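Local atomic coordinates of endoglucanase FnCel5A (Fervidobacterium nodosum, PDB entry 3NCO), a protein that probably hydrolyses internal beta-1,4-glucosidic bonds of cellulose, as a thermophile's endoglucanase of glycoside hydrolase family 5. Residues A[74-79]-A[123-128]; A[107-112]-A[145-150]; A[199-204]-A[255-260]. All coordinates share one frame; numbering follows the deposited sequence.

Contact 1: A[74-79]-A[123-128]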
loop_
_atom_site.group_PDB
_atom_site.type_symbol
_atom_site.label_atom_id
_atom_site.label_comp_id
_atom_site.label_asym_id
_atom_site.label_seq_id
_atom_site.Cartn_x
_atom_site.Cartn_y
_atom_site.Cartn_z
ATOM N N TYR A 74 8.685 23.676 -3.937
ATOM C CA TYR A 74 7.547 22.970 -3.291
ATOM C C TYR A 74 7.924 22.418 -1.915
ATOM O O TYR A 74 7.705 21.241 -1.626
ATOM C CB TYR A 74 7.044 21.829 -4.180
ATOM C CG TYR A 74 6.796 22.273 -5.605
ATOM C CD1 TYR A 74 5.831 23.235 -5.892
ATOM C CD2 TYR A 74 7.558 21.749 -6.662
ATOM C CE1 TYR A 74 5.640 23.675 -7.208
ATOM C CE2 TYR A 74 7.379 22.183 -7.987
ATOM C CZ TYR A 74 6.419 23.130 -8.228
ATOM O OH TYR A 74 6.230 23.546 -9.517
ATOM N N GLU A 75 8.431 23.287 -1.053
ATOM C CA GLU A 75 8.830 22.893 0.292
ATOM C C GLU A 75 7.651 22.281 1.024
ATOM O O GLU A 75 6.574 22.859 1.048
ATOM C CB GLU A 75 9.299 24.100 1.102
ATOM C CG GLU A 75 10.584 23.855 1.798
ATOM C CD GLU A 75 11.747 24.019 0.818
ATOM O OE1 GLU A 75 12.246 22.994 0.285
ATOM O OE2 GLU A 75 12.159 25.191 0.577
ATOM N N ILE A 76 7.876 21.126 1.650
ATOM C CA ILE A 76 6.882 20.530 2.510
ATOM C C ILE A 76 6.751 21.390 3.797
ATOM O O ILE A 76 7.758 21.766 4.429
ATOM C CB ILE A 76 7.309 19.108 2.897
ATOM C CG1 ILE A 76 7.473 18.248 1.632
ATOM C CG2 ILE A 76 6.306 18.522 3.873
ATOM C CD1 ILE A 76 8.077 16.844 1.941
ATOM N N ASP A 77 5.501 21.667 4.161
ATOM C CA ASP A 77 5.211 22.318 5.443
ATOM C C ASP A 77 5.914 21.603 6.620
ATOM O O ASP A 77 5.733 20.391 6.846
ATOM C CB ASP A 77 3.703 22.406 5.692
ATOM C CG ASP A 77 2.965 23.226 4.607
ATOM O OD1 ASP A 77 3.551 24.184 3.996
ATOM O OD2 ASP A 77 1.777 22.936 4.396
ATOM N N LYS A 78 6.655 22.378 7.413
ATOM C CA LYS A 78 7.416 21.803 8.533
ATOM C C LYS A 78 6.540 20.991 9.521
ATOM O O LYS A 78 6.881 19.866 9.940
ATOM C CB LYS A 78 8.198 22.892 9.279
ATOM C CG LYS A 78 8.859 22.337 10.534
ATOM C CD LYS A 78 9.840 23.340 11.139
ATOM C CE LYS A 78 10.756 22.686 12.221
ATOM N NZ LYS A 78 10.051 22.097 13.404
ATOM N N PHE A 79 5.394 21.539 9.862
ATOM C CA PHE A 79 4.515 20.890 10.816
ATOM C C PHE A 79 4.119 19.507 10.300
ATOM O O PHE A 79 4.029 18.529 11.062
ATOM C CB PHE A 79 3.251 21.728 11.048
ATOM C CG PHE A 79 2.218 21.036 11.904
ATOM C CD1 PHE A 79 2.275 21.148 13.302
ATOM C CD2 PHE A 79 1.205 20.255 11.321
ATOM C CE1 PHE A 79 1.332 20.496 14.117
ATOM C CE2 PHE A 79 0.262 19.592 12.124
ATOM C CZ PHE A 79 0.329 19.711 13.522
ATOM N N TRP A 123 9.650 13.879 -3.181
ATOM C CA TRP A 123 10.501 12.769 -2.801
ATOM C C TRP A 123 11.950 13.170 -2.507
ATOM O O TRP A 123 12.623 12.541 -1.657
ATOM C CB TRP A 123 10.382 11.629 -3.807
ATOM C CG TRP A 123 9.249 10.687 -3.353
ATOM C CD1 TRP A 123 7.990 10.479 -3.954
ATOM C CD2 TRP A 123 9.250 9.907 -2.170
ATOM N NE1 TRP A 123 7.263 9.576 -3.209
ATOM C CE2 TRP A 123 8.002 9.233 -2.094
ATOM C CE3 TRP A 123 10.203 9.713 -1.156
ATOM C CZ2 TRP A 123 7.694 8.354 -1.032
ATOM C CZ3 TRP A 123 9.923 8.856 -0.132
ATOM C CH2 TRP A 123 8.667 8.169 -0.046
ATOM N N LYS A 124 12.453 14.194 -3.189
ATOM C CA LYS A 124 13.797 14.677 -2.845
ATOM C C LYS A 124 13.811 15.073 -1.364
ATOM O O LYS A 124 14.758 14.757 -0.608
ATOM C CB LYS A 124 14.142 15.870 -3.724
ATOM C CG LYS A 124 15.487 16.484 -3.400
ATOM C CD LYS A 124 15.808 17.546 -4.452
ATOM C CE LYS A 124 17.276 18.062 -4.334
ATOM N NZ LYS A 124 18.256 17.033 -4.909
ATOM N N GLN A 125 12.760 15.752 -0.946
ATOM C CA GLN A 125 12.640 16.200 0.425
ATOM C C GLN A 125 12.384 15.071 1.435
ATOM O O GLN A 125 12.952 15.095 2.531
ATOM C CB GLN A 125 11.519 17.195 0.517
ATOM C CG GLN A 125 11.913 18.484 -0.146
ATOM C CD GLN A 125 10.754 19.434 -0.129
ATOM O OE1 GLN A 125 10.452 19.999 0.904
ATOM N NE2 GLN A 125 10.030 19.536 -1.247
ATOM N N VAL A 126 11.478 14.164 1.134
ATOM C CA VAL A 126 11.159 13.079 2.064
ATOM C C VAL A 126 12.392 12.173 2.223
ATOM O O VAL A 126 12.803 11.834 3.381
ATOM C CB VAL A 126 9.973 12.248 1.586
ATOM C CG1 VAL A 126 9.723 11.088 2.592
ATOM C CG2 VAL A 126 8.717 13.126 1.416
ATOM N N ALA A 127 13.048 11.868 1.109
ATOM C CA ALA A 127 14.299 11.109 1.174
ATOM C C ALA A 127 15.345 11.831 2.003
ATOM O O ALA A 127 16.107 11.213 2.782
ATOM C CB ALA A 127 14.860 10.789 -0.240
ATOM N N GLN A 128 15.485 13.153 1.818
ATOM C CA GLN A 128 16.492 13.849 2.608
ATOM C C GLN A 128 16.136 13.742 4.082
ATOM O O GLN A 128 17.029 13.497 4.946
ATOM C CB GLN A 128 16.564 15.311 2.216
ATOM C CG GLN A 128 17.448 16.172 3.150
ATOM C CD GLN A 128 18.935 15.908 2.956
ATOM O OE1 GLN A 128 19.365 15.549 1.871
ATOM N NE2 GLN A 128 19.721 16.082 4.020
#

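Contact 2: A[107-112]-A[145-150]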
loop_
_atom_site.group_PDB
_atom_site.type_symbol
_atom_site.label_atom_id
_atom_site.label_comp_id
_atom_site.label_asym_id
_atom_site.label_seq_id
_atom_site.Cartn_x
_atom_site.Cartn_y
_atom_site.Cartn_z
ATOM N N GLU A 107 -3.862 15.980 -8.899
ATOM C CA GLU A 107 -3.318 16.673 -10.076
ATOM C C GLU A 107 -2.345 15.806 -10.893
ATOM O O GLU A 107 -2.251 15.915 -12.119
ATOM C CB GLU A 107 -2.600 17.957 -9.651
ATOM C CG GLU A 107 -3.543 18.921 -8.903
ATOM C CD GLU A 107 -3.600 18.758 -7.351
ATOM O OE1 GLU A 107 -3.276 17.704 -6.697
ATOM O OE2 GLU A 107 -3.998 19.773 -6.745
ATOM N N LEU A 108 -1.616 14.940 -10.195
ATOM C CA LEU A 108 -0.737 13.980 -10.887
ATOM C C LEU A 108 -1.509 13.026 -11.818
ATOM O O LEU A 108 -1.052 12.694 -12.952
ATOM C CB LEU A 108 0.096 13.191 -9.834
ATOM C CG LEU A 108 1.108 12.195 -10.409
ATOM C CD1 LEU A 108 2.073 12.911 -11.290
ATOM C CD2 LEU A 108 1.853 11.535 -9.227
ATOM N N TYR A 109 -2.681 12.580 -11.353
ATOM C CA TYR A 109 -3.511 11.733 -12.175
ATOM C C TYR A 109 -3.989 12.446 -13.408
ATOM O O TYR A 109 -4.179 11.839 -14.476
ATOM C CB TYR A 109 -4.724 11.278 -11.376
ATOM C CG TYR A 109 -4.476 10.184 -10.365
ATOM C CD1 TYR A 109 -4.016 8.973 -10.761
ATOM C CD2 TYR A 109 -4.675 10.393 -8.985
ATOM C CE1 TYR A 109 -3.824 7.929 -9.864
ATOM C CE2 TYR A 109 -4.465 9.357 -8.048
ATOM C CZ TYR A 109 -4.040 8.119 -8.508
ATOM O OH TYR A 109 -3.846 7.075 -7.588
ATOM N N GLN A 110 -4.188 13.746 -13.306
ATOM C CA GLN A 110 -4.755 14.513 -14.436
ATOM C C GLN A 110 -3.746 15.118 -15.394
ATOM O O GLN A 110 -3.966 15.148 -16.599
ATOM C CB GLN A 110 -5.659 15.660 -13.922
ATOM C CG GLN A 110 -6.281 16.544 -15.029
ATOM C CD GLN A 110 -7.351 15.809 -15.895
ATOM O OE1 GLN A 110 -7.886 14.757 -15.498
ATOM N NE2 GLN A 110 -7.651 16.367 -17.071
ATOM N N ALA A 111 -2.641 15.608 -14.852
ATOM C CA ALA A 111 -1.611 16.270 -15.677
ATOM C C ALA A 111 -0.222 15.846 -15.234
ATOM O O ALA A 111 0.511 16.657 -14.621
ATOM C CB ALA A 111 -1.766 17.765 -15.663
ATOM N N PRO A 112 0.137 14.575 -15.506
ATOM C CA PRO A 112 1.437 14.088 -14.986
ATOM C C PRO A 112 2.637 14.825 -15.588
ATOM O O PRO A 112 3.688 14.889 -14.921
ATOM C CB PRO A 112 1.459 12.598 -15.400
ATOM C CG PRO A 112 0.474 12.531 -16.598
ATOM C CD PRO A 112 -0.616 13.503 -16.202
ATOM N N PRO A 145 -0.714 4.364 -9.671
ATOM C CA PRO A 145 -0.701 5.185 -10.837
ATOM C C PRO A 145 -1.930 4.843 -11.638
ATOM O O PRO A 145 -2.367 3.671 -11.595
ATOM C CB PRO A 145 0.515 4.656 -11.608
ATOM C CG PRO A 145 1.454 4.274 -10.532
ATOM C CD PRO A 145 0.493 3.504 -9.605
ATOM N N ALA A 146 -2.519 5.835 -12.301
ATOM C CA ALA A 146 -3.755 5.622 -13.107
ATOM C C ALA A 146 -4.145 6.842 -13.883
ATOM O O ALA A 146 -3.446 7.839 -13.853
ATOM C CB ALA A 146 -4.923 5.223 -12.224
ATOM N N GLN A 147 -5.226 6.714 -14.676
ATOM C CA GLN A 147 -5.747 7.849 -15.413
ATOM C C GLN A 147 -4.688 8.321 -16.371
ATOM O O GLN A 147 -4.200 7.511 -17.149
ATOM C CB GLN A 147 -6.285 8.961 -14.494
ATOM C CG GLN A 147 -7.526 8.454 -13.718
ATOM C CD GLN A 147 -8.265 9.611 -13.067
ATOM O OE1 GLN A 147 -8.773 10.505 -13.759
ATOM N NE2 GLN A 147 -8.309 9.624 -11.749
ATOM N N ASN A 148 -4.325 9.600 -16.358
ATOM C CA ASN A 148 -3.406 10.102 -17.394
ATOM C C ASN A 148 -1.955 9.755 -17.087
ATOM O O ASN A 148 -1.073 9.937 -17.917
ATOM C CB ASN A 148 -3.574 11.592 -17.522
ATOM C CG ASN A 148 -4.903 11.940 -18.209
ATOM O OD1 ASN A 148 -5.487 11.074 -18.923
ATOM N ND2 ASN A 148 -5.419 13.124 -17.948
ATOM N N LEU A 149 -1.695 9.361 -15.858
ATOM C CA LEU A 149 -0.403 8.730 -15.516
ATOM C C LEU A 149 -0.449 7.267 -15.928
ATOM O O LEU A 149 -0.629 6.338 -15.079
ATOM C CB LEU A 149 -0.099 8.899 -14.044
ATOM C CG LEU A 149 1.288 8.439 -13.552
ATOM C CD1 LEU A 149 2.411 9.207 -14.150
ATOM C CD2 LEU A 149 1.327 8.585 -12.014
ATOM N N THR A 150 -0.360 7.110 -17.263
ATOM C CA THR A 150 -0.476 5.812 -17.934
ATOM C C THR A 150 0.739 4.957 -17.583
ATOM O O THR A 150 1.728 5.485 -17.081
ATOM C CB THR A 150 -0.476 6.006 -19.448
ATOM O OG1 THR A 150 0.747 6.677 -19.818
ATOM C CG2 THR A 150 -1.642 6.898 -19.866
#

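Contact 3: A[199-204]-A[255-260]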
loop_
_atom_site.group_PDB
_atom_site.type_symbol
_atom_site.label_atom_id
_atom_site.label_comp_id
_atom_site.label_asym_id
_atom_site.label_seq_id
_atom_site.Cartn_x
_atom_site.Cartn_y
_atom_site.Cartn_z
ATOM N N ILE A 199 10.950 -3.370 -4.755
ATOM C CA ILE A 199 9.904 -4.384 -4.646
ATOM C C ILE A 199 8.731 -3.890 -5.470
ATOM O O ILE A 199 8.419 -2.694 -5.444
ATOM C CB ILE A 199 9.473 -4.508 -3.156
ATOM C CG1 ILE A 199 10.651 -5.098 -2.340
ATOM C CG2 ILE A 199 8.242 -5.413 -2.958
ATOM C CD1 ILE A 199 10.413 -5.118 -0.837
ATOM N N VAL A 200 8.050 -4.806 -6.159
ATOM C CA VAL A 200 6.909 -4.352 -6.981
ATOM C C VAL A 200 5.662 -4.654 -6.174
ATOM O O VAL A 200 5.595 -5.675 -5.465
ATOM C CB VAL A 200 6.908 -5.133 -8.357
ATOM C CG1 VAL A 200 5.584 -4.999 -9.075
ATOM C CG2 VAL A 200 8.082 -4.646 -9.234
ATOM N N SER A 201 4.676 -3.760 -6.254
ATOM C CA SER A 201 3.431 -3.992 -5.518
ATOM C C SER A 201 2.175 -3.917 -6.380
ATOM O O SER A 201 2.060 -3.028 -7.204
ATOM C CB SER A 201 3.346 -2.962 -4.393
ATOM O OG SER A 201 2.148 -3.125 -3.682
ATOM N N PHE A 202 1.224 -4.831 -6.128
ATOM C CA PHE A 202 -0.121 -4.719 -6.771
ATOM C C PHE A 202 -1.157 -4.727 -5.675
ATOM O O PHE A 202 -0.799 -5.003 -4.529
ATOM C CB PHE A 202 -0.409 -5.824 -7.814
ATOM C CG PHE A 202 -0.704 -7.203 -7.220
ATOM C CD1 PHE A 202 -1.968 -7.772 -7.340
ATOM C CD2 PHE A 202 0.322 -7.949 -6.592
ATOM C CE1 PHE A 202 -2.223 -9.088 -6.810
ATOM C CE2 PHE A 202 0.070 -9.222 -6.059
ATOM C CZ PHE A 202 -1.186 -9.774 -6.173
ATOM N N HIS A 203 -2.361 -4.299 -6.005
ATOM C CA HIS A 203 -3.466 -4.317 -5.071
ATOM C C HIS A 203 -4.524 -5.260 -5.577
ATOM O O HIS A 203 -4.686 -5.405 -6.793
ATOM C CB HIS A 203 -4.061 -2.939 -4.970
ATOM C CG HIS A 203 -3.100 -1.941 -4.415
ATOM N ND1 HIS A 203 -3.396 -0.607 -4.335
ATOM C CD2 HIS A 203 -1.863 -2.103 -3.901
ATOM C CE1 HIS A 203 -2.373 0.028 -3.779
ATOM N NE2 HIS A 203 -1.426 -0.863 -3.509
ATOM N N TYR A 204 -5.227 -5.917 -4.659
ATOM C CA TYR A 204 -6.164 -6.948 -5.052
ATOM C C TYR A 204 -7.529 -6.745 -4.426
ATOM O O TYR A 204 -7.678 -6.819 -3.204
ATOM C CB TYR A 204 -5.674 -8.371 -4.734
ATOM C CG TYR A 204 -6.444 -9.412 -5.538
ATOM C CD1 TYR A 204 -6.244 -9.547 -6.912
ATOM C CD2 TYR A 204 -7.369 -10.262 -4.907
ATOM C CE1 TYR A 204 -6.988 -10.504 -7.632
ATOM C CE2 TYR A 204 -8.096 -11.203 -5.595
ATOM C CZ TYR A 204 -7.896 -11.322 -6.953
ATOM O OH TYR A 204 -8.576 -12.265 -7.653
ATOM N N PRO A 255 10.809 -9.112 -6.102
ATOM C CA PRO A 255 9.807 -9.607 -5.149
ATOM C C PRO A 255 8.502 -8.831 -5.276
ATOM O O PRO A 255 8.496 -7.734 -5.827
ATOM C CB PRO A 255 10.405 -9.269 -3.780
ATOM C CG PRO A 255 11.721 -8.621 -4.006
ATOM C CD PRO A 255 11.802 -8.227 -5.465
ATOM N N ILE A 256 7.425 -9.411 -4.724
ATOM C CA ILE A 256 6.096 -8.836 -4.841
ATOM C C ILE A 256 5.479 -8.623 -3.445
ATOM O O ILE A 256 5.421 -9.559 -2.632
ATOM C CB ILE A 256 5.158 -9.822 -5.602
ATOM C CG1 ILE A 256 5.623 -9.967 -7.043
ATOM C CG2 ILE A 256 3.691 -9.406 -5.505
ATOM C CD1 ILE A 256 5.299 -8.722 -7.927
ATOM N N PHE A 257 4.919 -7.413 -3.235
ATOM C CA PHE A 257 4.115 -7.057 -2.043
ATOM C C PHE A 257 2.690 -6.802 -2.493
ATOM O O PHE A 257 2.408 -5.977 -3.376
ATOM C CB PHE A 257 4.767 -5.784 -1.464
ATOM C CG PHE A 257 3.959 -5.026 -0.469
ATOM C CD1 PHE A 257 3.344 -5.596 0.660
ATOM C CD2 PHE A 257 3.944 -3.634 -0.620
ATOM C CE1 PHE A 257 2.727 -4.744 1.589
ATOM C CE2 PHE A 257 3.308 -2.815 0.263
ATOM C CZ PHE A 257 2.747 -3.333 1.381
ATOM N N LEU A 258 1.760 -7.553 -1.909
ATOM C CA LEU A 258 0.355 -7.278 -2.143
ATOM C C LEU A 258 -0.020 -6.151 -1.155
ATOM O O LEU A 258 -0.294 -6.434 0.036
ATOM C CB LEU A 258 -0.435 -8.578 -1.806
ATOM C CG LEU A 258 -1.971 -8.461 -1.684
ATOM C CD1 LEU A 258 -2.508 -7.910 -2.995
ATOM C CD2 LEU A 258 -2.676 -9.805 -1.341
ATOM N N GLY A 259 0.019 -4.892 -1.643
ATOM C CA GLY A 259 -0.008 -3.746 -0.734
ATOM C C GLY A 259 -1.347 -3.385 -0.187
ATOM O O GLY A 259 -1.436 -2.716 0.841
ATOM N N GLU A 260 -2.410 -3.781 -0.904
ATOM C CA GLU A 260 -3.730 -3.626 -0.325
ATOM C C GLU A 260 -4.542 -4.804 -0.736
ATOM O O GLU A 260 -4.460 -5.288 -1.860
ATOM C CB GLU A 260 -4.455 -2.384 -0.830
ATOM C CG GLU A 260 -3.760 -1.108 -0.545
ATOM C CD GLU A 260 -4.514 0.093 -1.080
ATOM O OE1 GLU A 260 -5.694 -0.036 -1.520
ATOM O OE2 GLU A 260 -3.888 1.231 -1.202
#

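Contact 1: A[74-79]-A[123-128]
With CG anti to its own carbonyl carbon (chi1 -71°) and the chain extended beyond it, Gln-125 reaches from its helix to the backbone of residues 74-76, which engages both ends of its amide. Gln-125 NE2 donates to Tyr-74 O at 2.9 Å in a nearly straight bond, 169° at the hydrogen; that oxygen lies in the amide plane of Gln-125, although NE2 stands well above the plane of the Tyr-74 carbonyl. Gln-125 OE1 accepts from Ile-76 N at 2.9 Å, with the donor tilted 18° from the side-chain carbonyl plane. The two bonds straddle Glu-75 and fix the rotation of the amide. In this beta/alpha barrel, residues 74-77 lead into helix 78-93 and Gln-125 belongs to helix 112-130, so the contact joins the entry of one outer helix to the flank of another. Ile-76 points toward the latter: its CD1 packs on Gln-125 CB at 3.7 Å and on Val-126 CG2 at 3.8 Å, while its CG1 runs past Gln-125 OE1 at 3.5 Å. Trp-64, from a loop, touches both Ile-76 and Val-126. Gln-125 NE2 has a second acceptor, Glu-121 O, one turn back in its own helix.

Contact 2: A[107-112]-A[145-150]
The loop that follows barrel strand 137-140 closes here on the end of the short helix 106-110, with Asn-148 holding two successive helix carbonyls. Asn-148 N donates to Tyr-109 O at 2.9 Å, in the carbonyl plane but bent to 143° at the hydrogen. Asn-148 ND2 reaches Gln-110 O at 2.8 Å along a straighter path of 170°, with the acceptor in the plane of the Asn-148 amide. A type II' turn from Ala-146 to Leu-149, with Gln-147 at positive phi (62°), presents this pair of donors. The Tyr-109 ring takes Ala-146 O at its edge, 3.3 Å from Tyr-109 CD1. Tyr-109 CE1 also packs on Ala-146 CB at 3.8 Å, and the Tyr-109 hydroxyl is hydrogen-bonded to Glu-144 O. At the end of the turn, Leu-149 CD1 rests on Pro-112 CB at 3.7 Å and Leu-149 CD2 on Leu-108 CG at 4.0 Å, while Trp-154 and Leu-157 of helix 151-168 also touch Leu-149. Thr-150 caps that helix through OG1 to Lys-153 N. Two neighbouring strand-to-helix loops, one carrying a short extra helix, are thus pinned together at the C-terminal end of the strands, where TIM-barrel enzymes form their active sites.

Contact 3: A[199-204]-A[255-260]
Glu-260 lies across one face of the His-203 ring, its CG 3.7 Å from the ring centroid and only 9° off the ring normal. The carboxylate continues over the same ring, its plane 23° from that of the imidazole, and Glu-260 OE2 comes 3.2 Å from His-203 CE1. A leucine here takes away the flat ring and its ND1, and would probably leave Glu-144 OE2 without this partner and the Glu-260 chain freer to shift. Two residues earlier, on the same face, Ser-201 OG donates to Phe-257 O at 2.9 Å, from above the carbonyl plane; Phe-202 N also donates to that oxygen, at 3.2 Å and bent, so one carbonyl serves two donors. The face bearing Val-200, Phe-202, Ile-256 and Leu-258 is apolar. The first torsion of Phe-202 (74°) sets CG between backbone N and carbonyl carbon, and its ring takes Leu-258 CD1 over one face, 4.1 Å from the centroid, and Ile-256 CG2 at the edge, 3.7 Å from Phe-202 CE2. Helix 232-252 covers this layer, with Phe-242 edge-to-face against Phe-202 and also touching Leu-258.

Beneath these side chains, strands 198-204 and 256-261 run parallel as barrel neighbours, linked by bonds such as Phe-257 N to Val-200 O (2.9 Å). The polar ends have partners farther out: Arg-59 forms a salt bridge with Glu-260 OE2, Tyr-205 OH is hydrogen-bonded to Glu-260 OE1, and His-203 ND1 is hydrogen-bonded to Glu-144 OE2. Family 5 enzymes are retaining glycosidases with catalytic glutamates at the C-terminal ends of strands 4 and 7; Glu-144 and Glu-260 are consistent with that pair, and His-203, stacked on one and hydrogen-bonded to the other, is likely to help hold their relative placement.

Overall arrangement
From the N terminus, residues 74-79 come first, then 107-112, then 123-128, which closes contact 1, and finally 145-150, which closes contact 2; the two therefore cross along the chain. Helices 106-110 and 112-130 follow each other directly, so the segments 107-112 and 123-128 lie on consecutive helices although the contact centres are about 21 Å apart. Contact 3 opens later, at 199-204, and closes at 255-260 around helix 232-252, in series with both. Contact 1 ties the loop entering helix 78-93 to helix 112-130, contact 2 joins loops after strands 97-101 and 137-140, and contact 3 pairs strands six and seven of the barrel wall. Glu-144 connects contacts 2 and 3, bonding Tyr-109 and His-203.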